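Local coordinates for natterin-like protein (Lethenteron camtschaticum, PDB 6IUL) that probably acts as a cytotoxic pore-forming immune protein, joining a jacalin-like lectin domain to an aerolysin-type module, at residues G39-R43 with R88-I92. Residues are numbered along the deposited sequence; the frame is centred on the assembly and turned at random.
Sequences GWQVR and RLGAI
With CG set anti to its own carbonyl carbon (chi1 -83°) and the chain extended from there to NE, Arg88 reaches out to Trp40, whose CG stands between its own backbone N and carbonyl carbon (chi1 49°). CZ3 of Trp40 lies 3.6 Å from CD of Arg88, and its neighbour CH2 sits 3.9 Å above the centre of the guanidinium plane. Ring and guanidinium are inclined by 61°, far from a parallel stack. The methylene CB of Gln41 meets CD of Arg88 at 3.8 Å, while the bent remainder of that side chain turns back so that OE1 accepts the Trp40 N-H at 2.8 Å. OD2 of Asp134 takes a salt bridge from NE of Arg88 and a weak hydrogen bond from NE2 of Gln41. The contact lies in the jacalin-like lectin domain, a beta-prism fold, where strands 42-49 and 89-96 belong to separate four-stranded antiparallel sheets and approach each other. One nearly straight bond, 3.0 Å from Val42 N to Leu89 O, links them just before a classic beta bulge, in which Gly90 and Ala91 together pair with Trp81 of strand 75-82. Alongside, Val42 CG2 packs 4.0 Å from Leu89 CG, and Ile135 of strand 135-155 touches both side chains.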
ATOM      1  N   GLY A  39      -0.807  51.547  -5.339  1.00 34.98           N
ATOM      2  CA  GLY A  39      -1.864  52.293  -4.771  1.00 34.01           C
ATOM      3  C   GLY A  39      -3.237  52.014  -5.316  1.00 32.21           C
ATOM      4  O   GLY A  39      -4.188  51.902  -4.559  1.00 35.29           O
ATOM      5  N   TRP A  40      -3.338  51.864  -6.610  1.00 32.14           N
ATOM      6  CA  TRP A  40      -4.642  51.748  -7.267  1.00 35.63           C
ATOM      7  C   TRP A  40      -4.674  50.530  -8.215  1.00 35.94           C
ATOM      8  O   TRP A  40      -5.433  50.472  -9.197  1.00 36.63           O
ATOM      9  CB  TRP A  40      -5.017  53.067  -8.023  1.00 36.35           C
ATOM     10  CG  TRP A  40      -3.905  53.600  -8.934  1.00 37.21           C
ATOM     11  CD1 TRP A  40      -2.761  54.298  -8.538  1.00 37.60           C
ATOM     12  CD2 TRP A  40      -3.855  53.543 -10.366  1.00 37.54           C
ATOM     13  NE1 TRP A  40      -2.014  54.623  -9.645  1.00 39.04           N
ATOM     14  CE2 TRP A  40      -2.665  54.208 -10.776  1.00 36.40           C
ATOM     15  CE3 TRP A  40      -4.702  53.005 -11.342  1.00 40.05           C
ATOM     16  CZ2 TRP A  40      -2.268  54.291 -12.124  1.00 40.18           C
ATOM     17  CZ3 TRP A  40      -4.328  53.103 -12.692  1.00 42.93           C
ATOM     18  CH2 TRP A  40      -3.112  53.754 -13.072  1.00 42.39           C
ATOM     19  N   GLN A  41      -3.849  49.541  -7.931  1.00 34.27           N
ATOM     20  CA  GLN A  41      -3.763  48.382  -8.811  1.00 33.16           C
ATOM     21  C   GLN A  41      -2.980  47.232  -8.189  1.00 31.21           C
ATOM     22  O   GLN A  41      -2.230  47.430  -7.207  1.00 28.49           O
ATOM     23  CB  GLN A  41      -3.113  48.759 -10.161  1.00 35.76           C
ATOM     24  CG  GLN A  41      -1.623  48.966 -10.086  1.00 37.07           C
ATOM     25  CD  GLN A  41      -1.208  50.383  -9.646  1.00 38.37           C
ATOM     26  OE1 GLN A  41      -1.719  50.940  -8.714  1.00 42.72           O
ATOM     27  NE2 GLN A  41      -0.222  50.891 -10.282  1.00 46.05           N
ATOM     28  N   VAL A  42      -3.196  46.032  -8.745  1.00 25.96           N
ATOM     29  CA  VAL A  42      -2.200  44.981  -8.677  1.00 27.87           C
ATOM     30  C   VAL A  42      -1.158  45.319  -9.743  1.00 28.01           C
ATOM     31  O   VAL A  42      -1.514  45.447 -10.907  1.00 25.24           O
ATOM     32  CB  VAL A  42      -2.814  43.598  -8.961  1.00 27.01           C
ATOM     33  CG1 VAL A  42      -1.703  42.538  -9.164  1.00 24.52           C
ATOM     34  CG2 VAL A  42      -3.766  43.227  -7.836  1.00 25.77           C
ATOM     35  N   ARG A  43       0.111  45.487  -9.325  1.00 29.67           N
ATOM     36  CA  ARG A  43       1.176  45.878 -10.225  1.00 29.89           C
ATOM     37  C   ARG A  43       1.727  44.719 -11.033  1.00 28.58           C
ATOM     38  O   ARG A  43       2.112  44.872 -12.200  1.00 25.30           O
ATOM     39  CB  ARG A  43       2.321  46.506  -9.431  1.00 34.51           C
ATOM     40  CG  ARG A  43       2.108  47.957  -9.032  1.00 43.08           C
ATOM     41  CD  ARG A  43       3.162  48.724  -9.880  1.00 46.56           C
ATOM     42  NE  ARG A  43       4.401  48.770  -9.132  1.00 41.78           N
ATOM     43  CZ  ARG A  43       5.535  49.388  -9.502  1.00 40.79           C
ATOM     44  NH1 ARG A  43       5.704  49.952 -10.680  1.00 39.56           N
ATOM     45  NH2 ARG A  43       6.525  49.467  -8.637  1.00 34.81           N
ATOM     46  N   ARG A  88      -8.262  48.396 -13.831  1.00 29.84           N
ATOM     47  CA  ARG A  88      -7.224  47.397 -13.493  1.00 31.13           C
ATOM     48  C   ARG A  88      -7.763  46.357 -12.547  1.00 29.56           C
ATOM     49  O   ARG A  88      -8.810  46.540 -11.914  1.00 27.63           O
ATOM     50  CB  ARG A  88      -5.989  48.131 -12.874  1.00 34.50           C
ATOM     51  CG  ARG A  88      -5.139  48.663 -14.040  1.00 40.10           C
ATOM     52  CD  ARG A  88      -4.160  49.684 -13.664  1.00 43.46           C
ATOM     53  NE  ARG A  88      -3.336  50.055 -14.787  1.00 45.69           N
ATOM     54  CZ  ARG A  88      -3.698  50.905 -15.749  1.00 51.19           C
ATOM     55  NH1 ARG A  88      -4.904  51.402 -15.799  1.00 48.71           N
ATOM     56  NH2 ARG A  88      -2.849  51.222 -16.709  1.00 57.04           N
ATOM     57  N   LEU A  89      -7.022  45.264 -12.412  1.00 31.59           N
ATOM     58  CA  LEU A  89      -7.274  44.311 -11.343  1.00 26.57           C
ATOM     59  C   LEU A  89      -6.942  45.021 -10.038  1.00 25.45           C
ATOM     60  O   LEU A  89      -5.914  45.684  -9.945  1.00 24.19           O
ATOM     61  CB  LEU A  89      -6.409  43.045 -11.518  1.00 25.80           C
ATOM     62  CG  LEU A  89      -6.534  41.995 -10.425  1.00 26.73           C
ATOM     63  CD1 LEU A  89      -7.953  41.384 -10.389  1.00 25.94           C
ATOM     64  CD2 LEU A  89      -5.508  40.887 -10.629  1.00 27.04           C
ATOM     65  N   GLY A  90      -7.788  44.851  -9.036  1.00 24.57           N
ATOM     66  CA  GLY A  90      -7.629  45.587  -7.777  1.00 27.79           C
ATOM     67  C   GLY A  90      -7.188  44.711  -6.609  1.00 29.10           C
ATOM     68  O   GLY A  90      -6.550  45.172  -5.674  1.00 31.08           O
ATOM     69  N   ALA A  91      -7.596  43.448  -6.630  1.00 29.82           N
ATOM     70  CA  ALA A  91      -7.296  42.554  -5.545  1.00 28.55           C
ATOM     71  C   ALA A  91      -7.528  41.101  -5.919  1.00 27.49           C
ATOM     72  O   ALA A  91      -8.351  40.796  -6.761  1.00 24.13           O
ATOM     73  CB  ALA A  91      -8.168  42.914  -4.341  1.00 32.23           C
ATOM     74  N   ILE A  92      -6.810  40.222  -5.224  1.00 28.25           N
ATOM     75  CA  ILE A  92      -6.966  38.786  -5.308  1.00 26.05           C
ATOM     76  C   ILE A  92      -7.071  38.231  -3.881  1.00 27.09           C
ATOM     77  O   ILE A  92      -6.265  38.541  -3.014  1.00 25.70           O
ATOM     78  CB  ILE A  92      -5.713  38.153  -5.927  1.00 26.53           C
ATOM     79  CG1 ILE A  92      -5.497  38.673  -7.341  1.00 27.54           C
ATOM     80  CG2 ILE A  92      -5.808  36.625  -5.917  1.00 27.23           C
ATOM     81  CD1 ILE A  92      -4.093  38.441  -7.862  1.00 28.22           C
TER